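UDP-N-acetylmuramate--L-alanine ligase (Thermotoga maritima, PDB 1J6U) catalyses the ATP-dependent joining of L-alanine to UDP-N-acetylmuramate, forming ADP and phosphate, a step of peptidoglycan biosynthesis in cell wall formation. Local coordinates at residues A[241-246]-A[259-264]; A[137-142]-A[296-301]; A[40-45]-A[62-67]. All blocks are in the same frame, centred on the assembly; numbering follows the deposited sequence.

Interaction 1 (A[241-246]-A[259-264]); sequences GTYTLE and VEKNGK
Thr244 and Glu260 form an antiparallel hydrogen-bonded pair: Thr244 N donates to Glu260 O at 2.8 Å, and Glu260 N returns a bond of the same length to Thr244 O. Both are nearly straight at hydrogen. A third backbone bond runs from Asn262 N to Thr242 O, also 2.8 Å, with the donor in the carbonyl plane. Thr242 O takes a second, longer bond from a water that in turn accepts from Gly263 N, so this carbonyl holds the turn directly at Asn262 N and through water at Gly263 N.

The flanking pairs, Tyr243 with Lys261 and Leu245 with Val259, are non-hydrogen-bonded and share one face of the sheet. Lys261 runs extended alongside Tyr243, both side chains pointing the same way. With CG anti to the backbone N (chi1 -177°), the lysine lays its CG 3.6 Å from Tyr243 CE2 and its CE 3.3 Å from Tyr243 OH. The polar ends meet at a shared acceptor, Asp290, which forms a salt bridge with Lys261 NZ and a hydrogen bond with Tyr243 OH. Val259 CG1 lies at the ring edge of Tyr243, while its CG2 reaches Leu245 CD2 at 4.1 Å. Helix 276-291 packs on Tyr243, Leu245 and Val259.

Glu260 projects with Thr244 from the opposite face, and the carboxylate of Glu246, where the chain turns a corner, stacks on that of Glu260 with planes 16° apart. Arg265, salt-bridged to Glu246, probably offsets their repulsion.

The bridges, with strand axes 4.5 Å apart at 147°, define a beta hairpin of strands 243-250 and 255-261. A type I' turn from Lys261 to Lys264 closes the next hairpin, making 255-261 the middle strand of the three-stranded antiparallel sheet in the Mur ligase middle domain.

Interaction 2 (A[137-142]-A[296-301]); sequences KHLRKS and LAPVLE
A Schellman motif ends helix 125-138, and His138 and Leu139 at this helix end meet the first turns of helix 296-305. Arg140, at positive phi, is the C-prime residue, and the motif's 6→1 bond joins Lys141 N to Leu136 O.

His138 points toward the second helix, and its chi1 of -177° swings the imidazole away from its own backbone N and across to Glu301. There NE2 donates a weak hydrogen bond to Glu301 OE1 at 3.2 Å; its length makes it weak, since the angle at hydrogen is a straight 169°. OE1 sits at the ring edge, in plane, but the carboxylate is turned 72° from the imidazole. A carboxylate so near would probably favour a protonated ring. On the adjacent ring carbon, CD2 approaches Pro298 O at 3.3 Å.

Leu139 supplies the apolar half of the contact. One methyl, CD2, presses against Pro298 CB at 3.5 Å, tighter than usual for carbon atoms, the two side chains crossing at about a right angle. The other, CD1, lies 4.3 Å from Val299 CG2.

Only 196 Å² is buried, as suits a surface contact. Around it, His138 also touches Ala302 and Glu305 further along helix 296-305, Leu139 packs on Tyr294, and Leu296 and Leu300 turn to strand 264-271 and helix 276-291.

Interaction 3 (A[40-45]-A[62-67]); sequences YGSNIE and VPHSAD
The imidazole of His64 lies with one face against the peptide between Asn43 and Ile44 and with its edge toward Ser42. Asn43 C stands 3.7 Å above the ring plane, offset toward the rim, and Ile44 N is over the same face, 3.5 Å from NE2. At the edge, His64 ND1 donates to Ser42 OG at 3.0 Å, the oxygen only 2° out of the ring plane. Ser42 holds OG between its backbone N and carbonyl carbon (chi1 63°), where it meets ND1. The ND1 hydrogen is shared with Glu87 OE2, while Glu87 OE1 bonds Ser42 OG, which probably holds both groups in place; this carboxylate also bonds Ser65 N.

Beyond NE2, displaced toward the face that Asn43 covers, a water links the ring to 40-45. It accepts from Ile44 N and donates to Asn43 OD1, while its bond to NE2 is 3.2 Å long. Asn43 ND2 donates to Glu45 O at 2.9 Å, bracing the loop beyond strand 38-42.

That strand belongs to the parallel sheet of the N-terminal, Rossmann-like domain, next to edge strand 60-61, with helix 48-55 in the connection. Both segments leave the C-terminal ends of neighbouring parallel strands and stay in contact. A weak bond from Gly21 N to Asn43 OD1 ties 40-45 to the glycine-rich loop after strand 14-18.

Replacing the imidazole of His64 with the methyl of an alanine is likely to cost Ser42 OG and Glu87 their shared N-H donor and to open a gap over the Asn43-Ile44 peptide.

Nearer the strand end, Val62 sets CG1 3.4 Å from Asn43 O and 3.6 Å from Ile44 O. Pro63, after a cis peptide bond, brings its CA to 3.3 Å from Asn43 O in a CA-H...O contact with 154° at hydrogen.

From the N terminus, interaction 3 comes first, closing a short loop across helix 48-55 and strand 60-61 within the N-terminal domain. The chain then enters the middle domain, where 137-142 opens the long loop of interaction 2, completed only at 296-301; this joins the C-terminal end of helix 125-138 to the beginning of helix 296-305. Interaction 1 opens and closes inside that span as a hairpin, so these two nest and nothing crosses. Their nearest atoms are about 6 Å apart, with helix 276-291 and strand 264-271 contacting side chains of both. Interaction 3 stands apart, its centre 50 Å from that of interaction 1, on the opposite side of the chain's centre.

Interaction 1 (A[241-246]-A[259-264])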
loop_
_atom_site.group_PDB
_atom_site.type_symbol
_atom_site.label_atom_id
_atom_site.label_comp_id
_atom_site.label_asym_id
_atom_site.label_seq_id
_atom_site.Cartn_x
_atom_site.Cartn_y
_atom_site.Cartn_z
ATOM N N GLY A 241 17.617 0.384 -18.546
ATOM C CA GLY A 241 17.441 1.512 -17.648
ATOM C C GLY A 241 18.741 1.989 -17.031
ATOM O O GLY A 241 19.776 1.349 -17.195
ATOM N N THR A 242 18.706 3.119 -16.325
ATOM C CA THR A 242 19.917 3.631 -15.693
ATOM C C THR A 242 20.411 2.606 -14.651
ATOM O O THR A 242 21.583 2.259 -14.600
ATOM C CB THR A 242 19.660 4.956 -14.950
ATOM O OG1 THR A 242 18.924 5.847 -15.782
ATOM C CG2 THR A 242 20.989 5.611 -14.536
ATOM N N TYR A 243 19.508 2.162 -13.785
ATOM C CA TYR A 243 19.869 1.172 -12.788
ATOM C C TYR A 243 19.240 -0.086 -13.288
ATOM O O TYR A 243 18.067 -0.108 -13.674
ATOM C CB TYR A 243 19.343 1.562 -11.428
ATOM C CG TYR A 243 20.002 2.830 -10.991
ATOM C CD1 TYR A 243 19.481 4.066 -11.355
ATOM C CD2 TYR A 243 21.192 2.791 -10.281
ATOM C CE1 TYR A 243 20.144 5.211 -11.025
ATOM C CE2 TYR A 243 21.852 3.921 -9.940
ATOM C CZ TYR A 243 21.332 5.133 -10.318
ATOM O OH TYR A 243 22.019 6.279 -10.011
ATOM N N THR A 244 20.051 -1.134 -13.272
ATOM C CA THR A 244 19.680 -2.424 -13.816
ATOM C C THR A 244 20.018 -3.614 -12.889
ATOM O O THR A 244 20.825 -3.488 -11.954
ATOM C CB THR A 244 20.369 -2.475 -15.216
ATOM O OG1 THR A 244 19.378 -2.230 -16.217
ATOM C CG2 THR A 244 21.133 -3.750 -15.465
ATOM N N LEU A 245 19.381 -4.751 -13.131
ATOM C CA LEU A 245 19.624 -5.956 -12.327
ATOM C C LEU A 245 20.511 -6.931 -13.055
ATOM O O LEU A 245 20.173 -7.402 -14.142
ATOM C CB LEU A 245 18.320 -6.670 -12.022
ATOM C CG LEU A 245 17.419 -5.889 -11.102
ATOM C CD1 LEU A 245 16.189 -6.713 -10.807
ATOM C CD2 LEU A 245 18.177 -5.593 -9.820
ATOM N N GLU A 246 21.651 -7.249 -12.475
ATOM C CA GLU A 246 22.495 -8.185 -13.151
ATOM C C GLU A 246 22.166 -9.601 -12.675
ATOM O O GLU A 246 22.167 -10.535 -13.458
ATOM C CB GLU A 246 23.956 -7.856 -12.893
ATOM C CG GLU A 246 24.858 -9.025 -13.211
ATOM C CD GLU A 246 26.297 -8.735 -12.902
ATOM O OE1 GLU A 246 26.541 -7.910 -11.992
ATOM O OE2 GLU A 246 27.179 -9.343 -13.555
ATOM N N VAL A 259 23.270 -4.850 -8.552
ATOM C CA VAL A 259 22.746 -3.740 -9.330
ATOM C C VAL A 259 23.813 -3.066 -10.174
ATOM O O VAL A 259 24.900 -2.787 -9.681
ATOM C CB VAL A 259 22.119 -2.721 -8.393
ATOM C CG1 VAL A 259 21.704 -1.508 -9.143
ATOM C CG2 VAL A 259 20.935 -3.334 -7.729
ATOM N N GLU A 260 23.499 -2.833 -11.451
ATOM C CA GLU A 260 24.413 -2.147 -12.364
ATOM C C GLU A 260 23.897 -0.758 -12.561
ATOM O O GLU A 260 22.679 -0.520 -12.516
ATOM C CB GLU A 260 24.472 -2.797 -13.740
ATOM C CG GLU A 260 25.075 -4.159 -13.722
ATOM C CD GLU A 260 24.789 -4.949 -14.993
ATOM O OE1 GLU A 260 23.626 -4.947 -15.470
ATOM O OE2 GLU A 260 25.733 -5.586 -15.506
ATOM N N LYS A 261 24.838 0.169 -12.733
ATOM C CA LYS A 261 24.517 1.565 -13.013
ATOM C C LYS A 261 25.133 1.819 -14.404
ATOM O O LYS A 261 26.321 1.563 -14.646
ATOM C CB LYS A 261 25.119 2.468 -11.953
ATOM C CG LYS A 261 24.785 3.942 -12.099
ATOM C CD LYS A 261 25.587 4.697 -11.064
ATOM C CE LYS A 261 25.156 6.100 -11.071
ATOM N NZ LYS A 261 25.774 6.858 -9.939
ATOM N N ASN A 262 24.291 2.260 -15.328
ATOM C CA ASN A 262 24.708 2.484 -16.683
ATOM C C ASN A 262 25.576 1.346 -17.176
ATOM O O ASN A 262 26.597 1.549 -17.838
ATOM C CB ASN A 262 25.431 3.816 -16.785
ATOM C CG ASN A 262 24.462 4.950 -16.844
ATOM O OD1 ASN A 262 23.575 4.953 -17.692
ATOM N ND2 ASN A 262 24.597 5.913 -15.939
ATOM N N GLY A 263 25.186 0.141 -16.802
ATOM C CA GLY A 263 25.879 -1.038 -17.272
ATOM C C GLY A 263 27.066 -1.539 -16.513
ATOM O O GLY A 263 27.719 -2.484 -16.948
ATOM N N LYS A 264 27.359 -0.927 -15.379
ATOM C CA LYS A 264 28.506 -1.394 -14.626
ATOM C C LYS A 264 28.090 -1.836 -13.239
ATOM O O LYS A 264 27.304 -1.164 -12.567
ATOM C CB LYS A 264 29.589 -0.294 -14.570
ATOM C CG LYS A 264 30.169 0.027 -15.953
ATOM C CD LYS A 264 31.572 0.632 -15.868
ATOM C CE LYS A 264 32.269 0.625 -17.230
ATOM N NZ LYS A 264 32.587 -0.743 -17.759
HETATM O O HOH W 1 22.549 -0.545 -16.020
#

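Interaction 2 (A[137-142]-A[296-301])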
loop_
_atom_site.group_PDB
_atom_site.type_symbol
_atom_site.label_atom_id
_atom_site.label_comp_id
_atom_site.label_asym_id
_atom_site.label_seq_id
_atom_site.Cartn_x
_atom_site.Cartn_y
_atom_site.Cartn_z
ATOM N N LYS A 137 14.286 8.160 7.410
ATOM C CA LYS A 137 14.326 8.085 8.863
ATOM C C LYS A 137 15.667 7.531 9.337
ATOM O O LYS A 137 16.208 7.977 10.346
ATOM C CB LYS A 137 13.183 7.203 9.385
ATOM C CG LYS A 137 11.830 7.896 9.478
ATOM C CD LYS A 137 10.668 6.875 9.627
ATOM C CE LYS A 137 10.769 5.961 10.862
ATOM N NZ LYS A 137 10.869 6.662 12.178
ATOM N N HIS A 138 16.206 6.559 8.598
ATOM C CA HIS A 138 17.452 5.915 8.979
ATOM C C HIS A 138 18.555 6.902 8.899
ATOM O O HIS A 138 19.461 6.883 9.724
ATOM C CB HIS A 138 17.768 4.760 8.070
ATOM C CG HIS A 138 19.006 4.017 8.445
ATOM N ND1 HIS A 138 19.043 3.106 9.477
ATOM C CD2 HIS A 138 20.230 3.972 7.863
ATOM C CE1 HIS A 138 20.229 2.521 9.505
ATOM N NE2 HIS A 138 20.966 3.029 8.535
ATOM N N LEU A 139 18.461 7.772 7.902
ATOM C CA LEU A 139 19.454 8.808 7.701
ATOM C C LEU A 139 19.211 9.935 8.639
ATOM O O LEU A 139 19.770 11.011 8.453
ATOM C CB LEU A 139 19.386 9.359 6.305
ATOM C CG LEU A 139 19.782 8.328 5.267
ATOM C CD1 LEU A 139 19.885 9.027 3.940
ATOM C CD2 LEU A 139 21.072 7.670 5.628
ATOM N N ARG A 140 18.363 9.678 9.636
ATOM C CA ARG A 140 17.984 10.676 10.625
ATOM C C ARG A 140 17.575 12.014 9.974
ATOM O O ARG A 140 17.955 13.068 10.427
ATOM C CB ARG A 140 19.121 10.852 11.632
ATOM C CG ARG A 140 19.478 9.502 12.314
ATOM C CD ARG A 140 20.527 9.610 13.424
ATOM N N LYS A 141 16.797 11.963 8.897
ATOM C CA LYS A 141 16.360 13.185 8.244
ATOM C C LYS A 141 15.015 13.626 8.846
ATOM O O LYS A 141 14.477 14.665 8.474
ATOM C CB LYS A 141 16.222 12.977 6.744
ATOM C CG LYS A 141 17.515 12.622 6.039
ATOM C CD LYS A 141 18.566 13.690 6.282
ATOM C CE LYS A 141 19.516 13.870 5.094
ATOM N NZ LYS A 141 18.893 14.573 3.910
ATOM N N SER A 142 14.514 12.844 9.807
ATOM C CA SER A 142 13.253 13.115 10.501
ATOM C C SER A 142 12.112 13.661 9.587
ATOM O O SER A 142 11.579 14.761 9.774
ATOM C CB SER A 142 13.542 14.046 11.676
ATOM O OG SER A 142 12.385 14.773 12.037
ATOM N N LEU A 296 25.351 5.899 -0.435
ATOM C CA LEU A 296 24.523 4.727 -0.439
ATOM C C LEU A 296 24.798 3.694 0.635
ATOM O O LEU A 296 23.982 2.798 0.822
ATOM C CB LEU A 296 24.606 4.037 -1.798
ATOM C CG LEU A 296 24.136 4.857 -2.986
ATOM C CD1 LEU A 296 24.132 3.967 -4.196
ATOM C CD2 LEU A 296 22.734 5.424 -2.722
ATOM N N ALA A 297 25.922 3.762 1.334
ATOM C CA ALA A 297 26.145 2.748 2.366
ATOM C C ALA A 297 24.994 2.772 3.384
ATOM O O ALA A 297 24.411 1.721 3.688
ATOM C CB ALA A 297 27.487 2.949 3.072
ATOM N N PRO A 298 24.667 3.951 3.961
ATOM C CA PRO A 298 23.550 3.900 4.907
ATOM C C PRO A 298 22.213 3.635 4.233
ATOM O O PRO A 298 21.334 3.049 4.853
ATOM C CB PRO A 298 23.591 5.268 5.601
ATOM C CG PRO A 298 24.273 6.104 4.682
ATOM C CD PRO A 298 25.389 5.210 4.150
ATOM N N VAL A 299 22.068 4.046 2.973
ATOM C CA VAL A 299 20.817 3.818 2.264
ATOM C C VAL A 299 20.586 2.323 2.106
ATOM O O VAL A 299 19.474 1.867 2.265
ATOM C CB VAL A 299 20.817 4.492 0.872
ATOM C CG1 VAL A 299 19.596 4.056 0.023
ATOM C CG2 VAL A 299 20.765 5.976 1.057
ATOM N N LEU A 300 21.640 1.565 1.822
ATOM C CA LEU A 300 21.538 0.119 1.646
ATOM C C LEU A 300 21.361 -0.642 2.957
ATOM O O LEU A 300 20.789 -1.727 2.994
ATOM C CB LEU A 300 22.761 -0.419 0.909
ATOM C CG LEU A 300 22.792 -0.033 -0.577
ATOM C CD1 LEU A 300 24.161 -0.322 -1.190
ATOM C CD2 LEU A 300 21.734 -0.804 -1.307
ATOM N N GLU A 301 21.882 -0.076 4.022
ATOM C CA GLU A 301 21.777 -0.664 5.347
ATOM C C GLU A 301 20.285 -0.564 5.752
ATOM O O GLU A 301 19.676 -1.514 6.265
ATOM C CB GLU A 301 22.677 0.149 6.273
ATOM C CG GLU A 301 22.725 -0.244 7.716
ATOM C CD GLU A 301 23.656 0.688 8.493
ATOM O OE1 GLU A 301 23.887 1.827 8.012
ATOM O OE2 GLU A 301 24.142 0.293 9.577
#

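Interaction 3 (A[40-45]-A[62-67])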
loop_
_atom_site.group_PDB
_atom_site.type_symbol
_atom_site.label_atom_id
_atom_site.label_comp_id
_atom_site.label_asym_id
_atom_site.label_seq_id
_atom_site.Cartn_x
_atom_site.Cartn_y
_atom_site.Cartn_z
ATOM N N TYR A 40 -11.988 15.320 14.470
ATOM C CA TYR A 40 -12.894 14.201 14.726
ATOM C C TYR A 40 -13.430 13.784 13.374
ATOM O O TYR A 40 -13.193 14.441 12.343
ATOM C CB TYR A 40 -14.038 14.578 15.690
ATOM C CG TYR A 40 -15.118 15.453 15.088
ATOM C CD1 TYR A 40 -16.266 14.889 14.538
ATOM C CD2 TYR A 40 -14.979 16.851 15.045
ATOM C CE1 TYR A 40 -17.265 15.691 13.957
ATOM C CE2 TYR A 40 -15.970 17.667 14.463
ATOM C CZ TYR A 40 -17.110 17.072 13.930
ATOM O OH TYR A 40 -18.118 17.844 13.424
ATOM N N GLY A 41 -14.163 12.692 13.341
ATOM C CA GLY A 41 -14.644 12.295 12.036
ATOM C C GLY A 41 -15.574 11.122 12.110
ATOM O O GLY A 41 -15.975 10.655 13.183
ATOM N N SER A 42 -15.883 10.601 10.944
ATOM C CA SER A 42 -16.820 9.513 10.904
ATOM C C SER A 42 -16.449 8.577 9.777
ATOM O O SER A 42 -15.719 8.933 8.843
ATOM C CB SER A 42 -18.188 10.097 10.627
ATOM O OG SER A 42 -18.115 10.698 9.346
ATOM N N ASN A 43 -17.018 7.390 9.830
ATOM C CA ASN A 43 -16.709 6.424 8.810
ATOM C C ASN A 43 -17.881 5.482 8.693
ATOM O O ASN A 43 -18.648 5.288 9.641
ATOM C CB ASN A 43 -15.423 5.652 9.197
ATOM C CG ASN A 43 -14.658 5.149 7.982
ATOM O OD1 ASN A 43 -14.308 5.939 7.084
ATOM N ND2 ASN A 43 -14.387 3.833 7.943
ATOM N N ILE A 44 -17.980 4.881 7.526
ATOM C CA ILE A 44 -19.046 3.958 7.199
ATOM C C ILE A 44 -19.015 2.683 8.022
ATOM O O ILE A 44 -20.050 2.189 8.431
ATOM C CB ILE A 44 -18.971 3.617 5.717
ATOM C CG1 ILE A 44 -20.342 3.218 5.187
ATOM C CG2 ILE A 44 -17.985 2.509 5.506
ATOM C CD1 ILE A 44 -20.361 3.072 3.630
ATOM N N GLU A 45 -17.828 2.159 8.273
ATOM C CA GLU A 45 -17.648 0.927 9.043
ATOM C C GLU A 45 -16.474 1.140 9.966
ATOM O O GLU A 45 -15.719 2.095 9.812
ATOM C CB GLU A 45 -17.315 -0.223 8.108
ATOM C CG GLU A 45 -16.022 0.037 7.320
ATOM C CD GLU A 45 -15.837 -0.911 6.149
ATOM O OE1 GLU A 45 -15.006 -0.613 5.255
ATOM O OE2 GLU A 45 -16.525 -1.955 6.126
ATOM N N VAL A 62 -19.212 6.015 13.893
ATOM C CA VAL A 62 -19.595 5.049 12.873
ATOM C C VAL A 62 -21.003 4.622 13.220
ATOM O O VAL A 62 -21.269 4.284 14.376
ATOM C CB VAL A 62 -18.702 3.804 12.921
ATOM C CG1 VAL A 62 -19.143 2.795 11.856
ATOM C CG2 VAL A 62 -17.244 4.221 12.738
ATOM N N PRO A 63 -21.920 4.620 12.237
ATOM C CA PRO A 63 -21.688 4.995 10.844
ATOM C C PRO A 63 -21.968 6.466 10.605
ATOM O O PRO A 63 -22.038 7.250 11.549
ATOM C CB PRO A 63 -22.664 4.124 10.090
ATOM C CG PRO A 63 -23.898 4.183 11.027
ATOM C CD PRO A 63 -23.256 3.998 12.401
ATOM N N HIS A 64 -22.125 6.835 9.337
ATOM C CA HIS A 64 -22.407 8.219 8.986
ATOM C C HIS A 64 -23.824 8.581 9.419
ATOM O O HIS A 64 -24.777 7.814 9.223
ATOM C CB HIS A 64 -22.261 8.441 7.487
ATOM C CG HIS A 64 -20.848 8.332 6.999
ATOM N ND1 HIS A 64 -19.796 8.972 7.618
ATOM C CD2 HIS A 64 -20.312 7.645 5.960
ATOM C CE1 HIS A 64 -18.675 8.679 6.984
ATOM N NE2 HIS A 64 -18.960 7.877 5.974
ATOM N N SER A 65 -23.934 9.761 10.012
ATOM C CA SER A 65 -25.182 10.311 10.498
ATOM C C SER A 65 -24.973 11.787 10.727
ATOM O O SER A 65 -23.929 12.161 11.257
ATOM C CB SER A 65 -25.557 9.702 11.847
ATOM O OG SER A 65 -26.580 10.486 12.485
ATOM N N ALA A 66 -25.951 12.622 10.377
ATOM C CA ALA A 66 -25.823 14.059 10.648
ATOM C C ALA A 66 -25.769 14.246 12.178
ATOM O O ALA A 66 -25.478 15.311 12.682
ATOM C CB ALA A 66 -26.976 14.849 10.041
ATOM N N ASP A 67 -26.051 13.188 12.915
ATOM C CA ASP A 67 -25.918 13.231 14.361
ATOM C C ASP A 67 -24.414 13.528 14.705
ATOM O O ASP A 67 -24.093 14.139 15.739
ATOM C CB ASP A 67 -26.292 11.847 14.913
ATOM C CG ASP A 67 -27.467 11.883 15.879
ATOM O OD1 ASP A 67 -27.940 10.788 16.273
ATOM O OD2 ASP A 67 -27.912 12.994 16.248
HETATM O O HOH W 2 -16.290 6.189 5.341
#